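Local coordinates for protein botulinum neurotoxin type G (Clostridium botulinum, PDB 3MPP) that serves as the receptor-binding part of a clostridial neurotoxin, attaching the toxin to the host cell surface before its protease chain is delivered into the cytosol, at residues A[140-145]-A[228-233]; A[70-75]-A[198-203]. The protein carries 4 engineered substitutions. All blocks are in the same frame, centred on the assembly; numbering follows the deposited sequence.

Contact 1. Residues A[140-145]-A[228-233]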
ATOM      1  N   ILE A 140      -1.101  -6.461  -4.974  1.00 26.28           N
ATOM      2  CA  ILE A 140      -2.232  -7.195  -4.399  1.00 31.74           C
ATOM      3  C   ILE A 140      -2.630  -6.684  -3.020  1.00 24.17           C
ATOM      4  O   ILE A 140      -1.825  -6.702  -2.091  1.00 21.57           O
ATOM      5  CB  ILE A 140      -1.959  -8.707  -4.356  1.00 24.64           C
ATOM      6  CG1 ILE A 140      -1.738  -9.217  -5.783  1.00 20.77           C
ATOM      7  CG2 ILE A 140      -3.144  -9.453  -3.745  1.00 19.60           C
ATOM      8  CD1 ILE A 140      -1.325 -10.698  -5.867  1.00 23.12           C
ATOM      9  N   ASN A 141      -3.877  -6.218  -2.902  1.00 22.89           N
ATOM     10  CA  ASN A 141      -4.432  -5.694  -1.641  1.00 23.80           C
ATOM     11  C   ASN A 141      -3.755  -4.432  -1.102  1.00 22.64           C
ATOM     12  O   ASN A 141      -3.968  -4.045   0.054  1.00 25.44           O
ATOM     13  CB  ASN A 141      -4.443  -6.760  -0.533  1.00 20.20           C
ATOM     14  CG  ASN A 141      -5.456  -6.445   0.558  1.00 25.32           C
ATOM     15  OD1 ASN A 141      -6.576  -6.014   0.264  1.00 22.09           O
ATOM     16  ND2 ASN A 141      -5.068  -6.647   1.827  1.00 20.23           N
ATOM     17  N   LYS A 142      -2.949  -3.786  -1.938  1.00 23.45           N
ATOM     18  CA  LYS A 142      -2.197  -2.603  -1.520  1.00 27.72           C
ATOM     19  C   LYS A 142      -2.679  -1.375  -2.260  1.00 27.07           C
ATOM     20  O   LYS A 142      -2.994  -1.457  -3.446  1.00 26.12           O
ATOM     21  CB  LYS A 142      -0.709  -2.782  -1.844  1.00 30.25           C
ATOM     22  CG  LYS A 142      -0.050  -3.948  -1.113  1.00 27.49           C
ATOM     23  CD  LYS A 142       1.455  -3.977  -1.325  1.00 26.24           C
ATOM     24  CE  LYS A 142       2.041  -5.113  -0.514  1.00 35.61           C
ATOM     25  NZ  LYS A 142       3.515  -5.281  -0.605  1.00 37.75           N
ATOM     26  N   TRP A 143      -2.707  -0.234  -1.575  1.00 28.37           N
ATOM     27  CA  TRP A 143      -2.970   1.030  -2.244  1.00 27.68           C
ATOM     28  C   TRP A 143      -1.950   1.257  -3.347  1.00 24.93           C
ATOM     29  O   TRP A 143      -0.751   1.138  -3.129  1.00 25.84           O
ATOM     30  CB  TRP A 143      -2.882   2.198  -1.265  1.00 25.32           C
ATOM     31  CG  TRP A 143      -4.065   2.338  -0.388  1.00 31.11           C
ATOM     32  CD1 TRP A 143      -4.112   2.133   0.962  1.00 27.37           C
ATOM     33  CD2 TRP A 143      -5.387   2.730  -0.782  1.00 29.65           C
ATOM     34  NE1 TRP A 143      -5.383   2.369   1.432  1.00 33.91           N
ATOM     35  CE2 TRP A 143      -6.185   2.734   0.384  1.00 29.81           C
ATOM     36  CE3 TRP A 143      -5.975   3.074  -2.003  1.00 27.01           C
ATOM     37  CZ2 TRP A 143      -7.538   3.074   0.366  1.00 21.83           C
ATOM     38  CZ3 TRP A 143      -7.326   3.399  -2.024  1.00 24.91           C
ATOM     39  CH2 TRP A 143      -8.091   3.401  -0.849  1.00 26.86           C
ATOM     40  N   PHE A 144      -2.423   1.577  -4.539  1.00 25.53           N
ATOM     41  CA  PHE A 144      -1.520   2.048  -5.576  1.00 30.07           C
ATOM     42  C   PHE A 144      -2.198   3.104  -6.430  1.00 26.86           C
ATOM     43  O   PHE A 144      -3.417   3.128  -6.541  1.00 27.65           O
ATOM     44  CB  PHE A 144      -0.913   0.911  -6.408  1.00 22.16           C
ATOM     45  CG  PHE A 144      -1.894   0.176  -7.286  1.00 31.56           C
ATOM     46  CD1 PHE A 144      -2.186   0.635  -8.559  1.00 26.08           C
ATOM     47  CD2 PHE A 144      -2.472  -1.016  -6.859  1.00 29.04           C
ATOM     48  CE1 PHE A 144      -3.064  -0.059  -9.384  1.00 33.39           C
ATOM     49  CE2 PHE A 144      -3.340  -1.710  -7.674  1.00 26.29           C
ATOM     50  CZ  PHE A 144      -3.638  -1.228  -8.945  1.00 35.98           C
ATOM     51  N   SER A 145      -1.387   4.003  -6.979  1.00 27.39           N
ATOM     52  CA  SER A 145      -1.889   5.149  -7.712  1.00 30.50           C
ATOM     53  C   SER A 145      -2.024   4.806  -9.181  1.00 38.17           C
ATOM     54  O   SER A 145      -1.160   4.147  -9.752  1.00 38.17           O
ATOM     55  CB  SER A 145      -0.929   6.335  -7.563  1.00 35.21           C
ATOM     56  OG  SER A 145      -1.304   7.417  -8.418  1.00 40.30           O
ATOM     57  N   ASP A 228       1.786   1.378   6.716  1.00 22.39           N
ATOM     58  CA  ASP A 228       1.921  -0.077   6.823  1.00 22.73           C
ATOM     59  C   ASP A 228       2.086  -0.720   5.437  1.00 20.80           C
ATOM     60  O   ASP A 228       2.120  -0.032   4.411  1.00 23.88           O
ATOM     61  CB  ASP A 228       0.757  -0.701   7.636  1.00 16.72           C
ATOM     62  CG  ASP A 228      -0.611  -0.581   6.941  1.00 23.71           C
ATOM     63  OD1 ASP A 228      -0.670  -0.337   5.720  1.00 23.03           O
ATOM     64  OD2 ASP A 228      -1.636  -0.754   7.627  1.00 22.29           O
ATOM     65  N   PHE A 229       2.245  -2.041   5.431  1.00 20.58           N
ATOM     66  CA  PHE A 229       2.475  -2.832   4.231  1.00 18.80           C
ATOM     67  C   PHE A 229       1.372  -2.585   3.187  1.00 23.71           C
ATOM     68  O   PHE A 229       1.619  -2.655   1.978  1.00 20.64           O
ATOM     69  CB  PHE A 229       2.476  -4.297   4.672  1.00 20.33           C
ATOM     70  CG  PHE A 229       2.797  -5.300   3.590  1.00 22.11           C
ATOM     71  CD1 PHE A 229       4.118  -5.575   3.244  1.00 20.59           C
ATOM     72  CD2 PHE A 229       1.785  -6.044   3.005  1.00 21.01           C
ATOM     73  CE1 PHE A 229       4.411  -6.549   2.311  1.00 31.45           C
ATOM     74  CE2 PHE A 229       2.067  -7.014   2.054  1.00 25.55           C
ATOM     75  CZ  PHE A 229       3.386  -7.265   1.705  1.00 29.40           C
ATOM     76  N   TRP A 230       0.149  -2.317   3.651  1.00 25.02           N
ATOM     77  CA  TRP A 230      -0.984  -2.120   2.729  1.00 21.88           C
ATOM     78  C   TRP A 230      -1.063  -0.679   2.195  1.00 24.86           C
ATOM     79  O   TRP A 230      -1.805  -0.394   1.253  1.00 25.31           O
ATOM     80  CB  TRP A 230      -2.304  -2.510   3.406  1.00 20.09           C
ATOM     81  CG  TRP A 230      -2.247  -3.868   4.045  1.00 23.76           C
ATOM     82  CD1 TRP A 230      -2.398  -4.156   5.377  1.00 22.33           C
ATOM     83  CD2 TRP A 230      -2.010  -5.126   3.386  1.00 20.25           C
ATOM     84  NE1 TRP A 230      -2.282  -5.517   5.583  1.00 18.86           N
ATOM     85  CE2 TRP A 230      -2.039  -6.131   4.380  1.00 20.01           C
ATOM     86  CE3 TRP A 230      -1.771  -5.495   2.060  1.00 24.44           C
ATOM     87  CZ2 TRP A 230      -1.835  -7.479   4.088  1.00 22.09           C
ATOM     88  CZ3 TRP A 230      -1.576  -6.838   1.766  1.00 28.92           C
ATOM     89  CH2 TRP A 230      -1.617  -7.816   2.775  1.00 27.90           C
ATOM     90  N   GLY A 231      -0.310   0.225   2.813  1.00 23.84           N
ATOM     91  CA  GLY A 231      -0.311   1.628   2.421  1.00 23.14           C
ATOM     92  C   GLY A 231      -1.197   2.536   3.258  1.00 27.32           C
ATOM     93  O   GLY A 231      -1.419   3.684   2.882  1.00 27.91           O
ATOM     94  N   ASN A 232      -1.727   2.025   4.370  1.00 24.87           N
ATOM     95  CA  ASN A 232      -2.461   2.863   5.320  1.00 23.82           C
ATOM     96  C   ASN A 232      -1.550   3.403   6.420  1.00 29.18           C
ATOM     97  O   ASN A 232      -0.461   2.867   6.651  1.00 24.75           O
ATOM     98  CB  ASN A 232      -3.613   2.070   5.945  1.00 29.36           C
ATOM     99  CG  ASN A 232      -4.763   1.893   4.988  1.00 29.91           C
ATOM    100  OD1 ASN A 232      -5.050   2.783   4.189  1.00 32.81           O
ATOM    101  ND2 ASN A 232      -5.425   0.749   5.058  1.00 29.93           N
ATOM    102  N   PRO A 233      -1.987   4.467   7.111  1.00 24.17           N
ATOM    103  CA  PRO A 233      -1.149   4.975   8.206  1.00 22.88           C
ATOM    104  C   PRO A 233      -0.744   3.893   9.216  1.00 21.20           C
ATOM    105  O   PRO A 233      -1.535   3.027   9.590  1.00 24.30           O
ATOM    106  CB  PRO A 233      -2.047   6.011   8.883  1.00 26.23           C
ATOM    107  CG  PRO A 233      -2.928   6.520   7.737  1.00 29.39           C
ATOM    108  CD  PRO A 233      -3.197   5.287   6.897  1.00 27.45           C
TER

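Contact 2. Residues A[70-75]-A[198-203]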
ATOM      1  N   ASN A  70      -7.218  10.406 -12.321  1.00 46.38           N
ATOM      2  CA  ASN A  70      -6.252   9.986 -11.302  1.00 45.70           C
ATOM      3  C   ASN A  70      -6.981   9.565 -10.038  1.00 46.79           C
ATOM      4  O   ASN A  70      -7.904  10.243  -9.579  1.00 44.08           O
ATOM      5  CB  ASN A  70      -5.250  11.116 -11.011  1.00 45.24           C
ATOM      6  CG  ASN A  70      -4.370  10.848  -9.779  1.00 49.99           C
ATOM      7  OD1 ASN A  70      -3.630   9.854  -9.707  1.00 45.84           O
ATOM      8  ND2 ASN A  70      -4.432  11.760  -8.818  1.00 43.62           N
ATOM      9  N   PHE A  71      -6.590   8.416  -9.502  1.00 40.82           N
ATOM     10  CA  PHE A  71      -7.105   7.945  -8.231  1.00 38.21           C
ATOM     11  C   PHE A  71      -6.233   6.788  -7.762  1.00 41.86           C
ATOM     12  O   PHE A  71      -5.452   6.230  -8.539  1.00 37.18           O
ATOM     13  CB  PHE A  71      -8.570   7.501  -8.345  1.00 38.65           C
ATOM     14  CG  PHE A  71      -8.783   6.339  -9.266  1.00 37.47           C
ATOM     15  CD1 PHE A  71      -8.803   5.043  -8.775  1.00 38.99           C
ATOM     16  CD2 PHE A  71      -8.967   6.539 -10.622  1.00 32.52           C
ATOM     17  CE1 PHE A  71      -8.991   3.960  -9.626  1.00 37.63           C
ATOM     18  CE2 PHE A  71      -9.160   5.469 -11.475  1.00 39.05           C
ATOM     19  CZ  PHE A  71      -9.167   4.171 -10.973  1.00 31.94           C
ATOM     20  N   TRP A  72      -6.358   6.448  -6.488  1.00 33.13           N
ATOM     21  CA  TRP A  72      -5.649   5.297  -5.945  1.00 30.98           C
ATOM     22  C   TRP A  72      -6.705   4.249  -5.678  1.00 33.86           C
ATOM     23  O   TRP A  72      -7.858   4.590  -5.394  1.00 27.81           O
ATOM     24  CB  TRP A  72      -4.949   5.660  -4.640  1.00 24.79           C
ATOM     25  CG  TRP A  72      -3.848   6.670  -4.767  1.00 31.47           C
ATOM     26  CD1 TRP A  72      -3.931   7.932  -5.302  1.00 33.41           C
ATOM     27  CD2 TRP A  72      -2.501   6.518  -4.300  1.00 29.37           C
ATOM     28  NE1 TRP A  72      -2.711   8.564  -5.209  1.00 33.37           N
ATOM     29  CE2 TRP A  72      -1.817   7.716  -4.597  1.00 34.76           C
ATOM     30  CE3 TRP A  72      -1.802   5.477  -3.675  1.00 34.89           C
ATOM     31  CZ2 TRP A  72      -0.468   7.903  -4.284  1.00 40.66           C
ATOM     32  CZ3 TRP A  72      -0.459   5.673  -3.353  1.00 31.34           C
ATOM     33  CH2 TRP A  72       0.190   6.874  -3.662  1.00 35.11           C
ATOM     34  N   VAL A  73      -6.321   2.982  -5.782  1.00 24.26           N
ATOM     35  CA  VAL A  73      -7.256   1.884  -5.600  1.00 22.00           C
ATOM     36  C   VAL A  73      -6.631   0.802  -4.711  1.00 30.70           C
ATOM     37  O   VAL A  73      -5.413   0.619  -4.719  1.00 24.48           O
ATOM     38  CB  VAL A  73      -7.677   1.290  -6.974  1.00 40.10           C
ATOM     39  CG1 VAL A  73      -6.479   0.672  -7.686  1.00 39.93           C
ATOM     40  CG2 VAL A  73      -8.797   0.274  -6.815  1.00 35.92           C
ATOM     41  N   ARG A  74      -7.467   0.110  -3.933  1.00 25.30           N
ATOM     42  CA  ARG A  74      -7.039  -1.054  -3.152  1.00 28.60           C
ATOM     43  C   ARG A  74      -8.016  -2.172  -3.420  1.00 32.58           C
ATOM     44  O   ARG A  74      -9.186  -2.056  -3.071  1.00 31.54           O
ATOM     45  CB  ARG A  74      -7.115  -0.778  -1.648  1.00 34.86           C
ATOM     46  CG  ARG A  74      -5.872  -0.317  -0.977  1.00 55.51           C
ATOM     47  CD  ARG A  74      -6.049  -0.456   0.532  1.00 57.25           C
ATOM     48  NE  ARG A  74      -5.742  -1.809   0.928  1.00 47.07           N
ATOM     49  CZ  ARG A  74      -6.107  -2.391   2.066  1.00 33.33           C
ATOM     50  NH1 ARG A  74      -6.831  -1.766   2.987  1.00 34.09           N
ATOM     51  NH2 ARG A  74      -5.732  -3.631   2.267  1.00 24.33           N
ATOM     52  N   THR A  75      -7.555  -3.252  -4.031  1.00 26.70           N
ATOM     53  CA  THR A  75      -8.443  -4.359  -4.341  1.00 26.04           C
ATOM     54  C   THR A  75      -7.951  -5.627  -3.641  1.00 25.75           C
ATOM     55  O   THR A  75      -6.752  -5.878  -3.581  1.00 27.49           O
ATOM     56  CB  THR A  75      -8.547  -4.565  -5.886  1.00 44.81           C
ATOM     57  OG1 THR A  75      -9.213  -5.792  -6.175  1.00 54.46           O
ATOM     58  CG2 THR A  75      -7.178  -4.591  -6.521  1.00 43.76           C
ATOM     59  N   ILE A 198     -11.241   3.099  -2.789  1.00 27.08           N
ATOM     60  CA  ILE A 198     -10.789   4.197  -3.641  1.00 30.50           C
ATOM     61  C   ILE A 198     -10.457   5.425  -2.784  1.00 31.62           C
ATOM     62  O   ILE A 198     -11.119   5.681  -1.779  1.00 31.45           O
ATOM     63  CB  ILE A 198     -11.880   4.573  -4.672  1.00 34.19           C
ATOM     64  CG1 ILE A 198     -12.043   3.448  -5.701  1.00 25.98           C
ATOM     65  CG2 ILE A 198     -11.541   5.896  -5.364  1.00 29.73           C
ATOM     66  CD1 ILE A 198     -13.322   3.525  -6.490  1.00 42.57           C
ATOM     67  N   LYS A 199      -9.430   6.176  -3.177  1.00 25.81           N
ATOM     68  CA  LYS A 199      -9.103   7.426  -2.512  1.00 30.64           C
ATOM     69  C   LYS A 199      -8.512   8.391  -3.528  1.00 31.72           C
ATOM     70  O   LYS A 199      -8.083   7.981  -4.604  1.00 32.61           O
ATOM     71  CB  LYS A 199      -8.102   7.201  -1.363  1.00 29.24           C
ATOM     72  CG  LYS A 199      -6.682   6.871  -1.816  1.00 32.98           C
ATOM     73  CD  LYS A 199      -5.721   6.819  -0.618  1.00 34.40           C
ATOM     74  CE  LYS A 199      -4.372   6.221  -0.989  1.00 35.66           C
ATOM     75  NZ  LYS A 199      -3.347   6.401   0.107  1.00 34.67           N
ATOM     76  N   ASP A 200      -8.509   9.671  -3.174  1.00 33.78           N
ATOM     77  CA  ASP A 200      -7.898  10.714  -3.992  1.00 39.93           C
ATOM     78  C   ASP A 200      -8.385  10.703  -5.431  1.00 40.62           C
ATOM     79  O   ASP A 200      -7.571  10.760  -6.348  1.00 40.64           O
ATOM     80  CB  ASP A 200      -6.371  10.570  -3.981  1.00 42.61           C
ATOM     81  CG  ASP A 200      -5.773  10.773  -2.606  1.00 49.62           C
ATOM     82  OD1 ASP A 200      -6.369  11.510  -1.794  1.00 53.07           O
ATOM     83  OD2 ASP A 200      -4.696  10.200  -2.340  1.00 60.48           O
ATOM     84  N   PHE A 201      -9.697  10.628  -5.645  1.00 36.07           N
ATOM     85  CA  PHE A 201     -10.187  10.667  -7.016  1.00 34.94           C
ATOM     86  C   PHE A 201     -10.179  12.099  -7.556  1.00 39.97           C
ATOM     87  O   PHE A 201     -10.714  13.015  -6.926  1.00 42.12           O
ATOM     88  CB  PHE A 201     -11.577  10.048  -7.169  1.00 36.45           C
ATOM     89  CG  PHE A 201     -12.062  10.030  -8.595  1.00 43.33           C
ATOM     90  CD1 PHE A 201     -11.840   8.928  -9.401  1.00 37.59           C
ATOM     91  CD2 PHE A 201     -12.702  11.136  -9.140  1.00 37.93           C
ATOM     92  CE1 PHE A 201     -12.266   8.921 -10.720  1.00 40.39           C
ATOM     93  CE2 PHE A 201     -13.128  11.130 -10.453  1.00 39.88           C
ATOM     94  CZ  PHE A 201     -12.912  10.024 -11.243  1.00 35.03           C
ATOM     95  N   ASN A 202      -9.563  12.268  -8.724  1.00 44.11           N
ATOM     96  CA  ASN A 202      -9.408  13.568  -9.365  1.00 48.23           C
ATOM     97  C   ASN A 202      -9.624  13.478 -10.861  1.00 51.69           C
ATOM     98  O   ASN A 202      -9.176  12.527 -11.498  1.00 53.56           O
ATOM     99  CB  ASN A 202      -7.994  14.114  -9.148  1.00 49.52           C
ATOM    100  CG  ASN A 202      -7.735  14.522  -7.722  1.00 54.77           C
ATOM    101  OD1 ASN A 202      -7.110  13.784  -6.957  1.00 51.85           O
ATOM    102  ND2 ASN A 202      -8.194  15.713  -7.356  1.00 51.83           N
ATOM    103  N   ILE A 203     -10.282  14.494 -11.416  1.00 52.32           N
ATOM    104  CA  ILE A 203     -10.408  14.654 -12.855  1.00 54.10           C
ATOM    105  C   ILE A 203      -9.646  15.898 -13.284  1.00 59.50           C
ATOM    106  O   ILE A 203      -9.749  16.937 -12.635  1.00 56.78           O
ATOM    107  CB  ILE A 203     -11.866  14.900 -13.254  1.00 59.46           C
ATOM    108  CG1 ILE A 203     -12.772  13.803 -12.698  1.00 61.06           C
ATOM    109  CG2 ILE A 203     -11.984  15.002 -14.767  1.00 60.39           C
ATOM    110  CD1 ILE A 203     -12.950  12.648 -13.637  1.00 59.73           C
TER

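Contact 1. Residues A[140-145]-A[228-233]
Lys142 and Phe229 meet because both first torsions send their chains into the interface: Lys142 CG is anti to its carbonyl carbon (chi1 -62°) with the rest fully extended, and Phe229 CG is anti to its backbone N (chi1 -176°). The ammonium therefore arrives over one face of the phenyl ring, with NZ 3.4 Å from the Phe229 ring centroid, a cation-pi contact displaced toward the rim. CE adds a CH-pi contact on that face, and the carbonyl of Ser137 takes a hydrogen bond from NZ, giving the charge a second partner.

Trp230 is gripped on two faces. Phe229 CD2 lies over one, and over the opposite one Asn141 ND2 approaches to 3.5 Å from Trp230 CZ3, the amide plane steeply inclined to the indole; Asp426 accepts a hydrogen bond from this same ND2. Between the backbones, Trp143 N donates to Trp230 O at 3.0 Å, nearly straight at 167°. The Trp143 indole adds a more bent bond, NE1 to Asn232 OD1 at 2.8 Å, reaching that oxygen from above its amide plane. Just past the type I turn from Asp228 to Gly231, Asn232 N donates to Asp228 OD1 at 2.9 Å, closing the loop back on its first residue. The arrangement is an interface between subdomains, where the N-terminal jelly-roll half of the receptor-binding domain meets a beta turn of the C-terminal, beta-trefoil half.

Contact 2. Residues A[70-75]-A[198-203]
Lys199 and Trp72 face each other as an antiparallel hydrogen-bonded pair, and the lysine chain runs from the backbone up beside the indole. From CB, a first torsion of 72° places CG between the backbone N and the carbonyl carbon, directly against Trp72: Lys199 CG is 3.5 Å from Trp72 CB. The chain then continues extended through CD, and CE reaches the ring system, lying 3.8 Å from Trp72 CE3. At the tip, NZ stands above one face but toward its rim, 4.7 Å from the centroid of the Trp72 six-membered ring, an off-centre cation-pi contact. The same ammonium also makes a cation-pi contact with Trp143. Asp200 comes over a face of the Trp72 indole as well, with OD2 3.8 Å from CD1 and the carboxylate turned 82° to the ring.

Beneath these side chains, Trp72 N donates to Lys199 O at 3.0 Å with an almost linear angle of 176°, and Lys199 N returns a bond to Trp72 O. A second reciprocal pair joins Asn70 to Asn202, its shorter member running from Asn202 N to Asn70 O at 2.8 Å. Between the two pairs the register slips by one residue, a beta bulge; Asp200, with positive phi, lies in the extra length. Phe71 and Phe201 meet beside it, Phe71 CB 3.7 Å from Phe201 CD1, their rings near parallel but so slid apart that they barely overlap.

The strands, 67-74 and 195-204, belong to one antiparallel sheet of the N-terminal jelly-roll. Strand 144-150 pairs with 67-74, strands 3-10 and 39-43 pair with 195-204, and Gln220, at the end of helix 210-220, accepts a hydrogen bond from Trp72 NE1.

How the contacts relate
Both contacts are largely buried, but contact 1 lies close to the centre of the chain, at the junction of the two subdomains, whereas contact 2 lies wholly within the N-terminal one. Their chemistry follows from this: contact 2 rests on regular strand pairing interrupted by a bulge, while contact 1 joins loop segments mainly through side chains, with a single backbone bond across. They share a sheet, since 144-150 neighbours 67-74, and Phe144 O lies 3.0 Å from Val73 N, a probable hydrogen bond. Arg74 couples them further: its NH2 probably bonds to Asn141 O and forms a salt bridge with Asp426, while its side chain packs against Trp143.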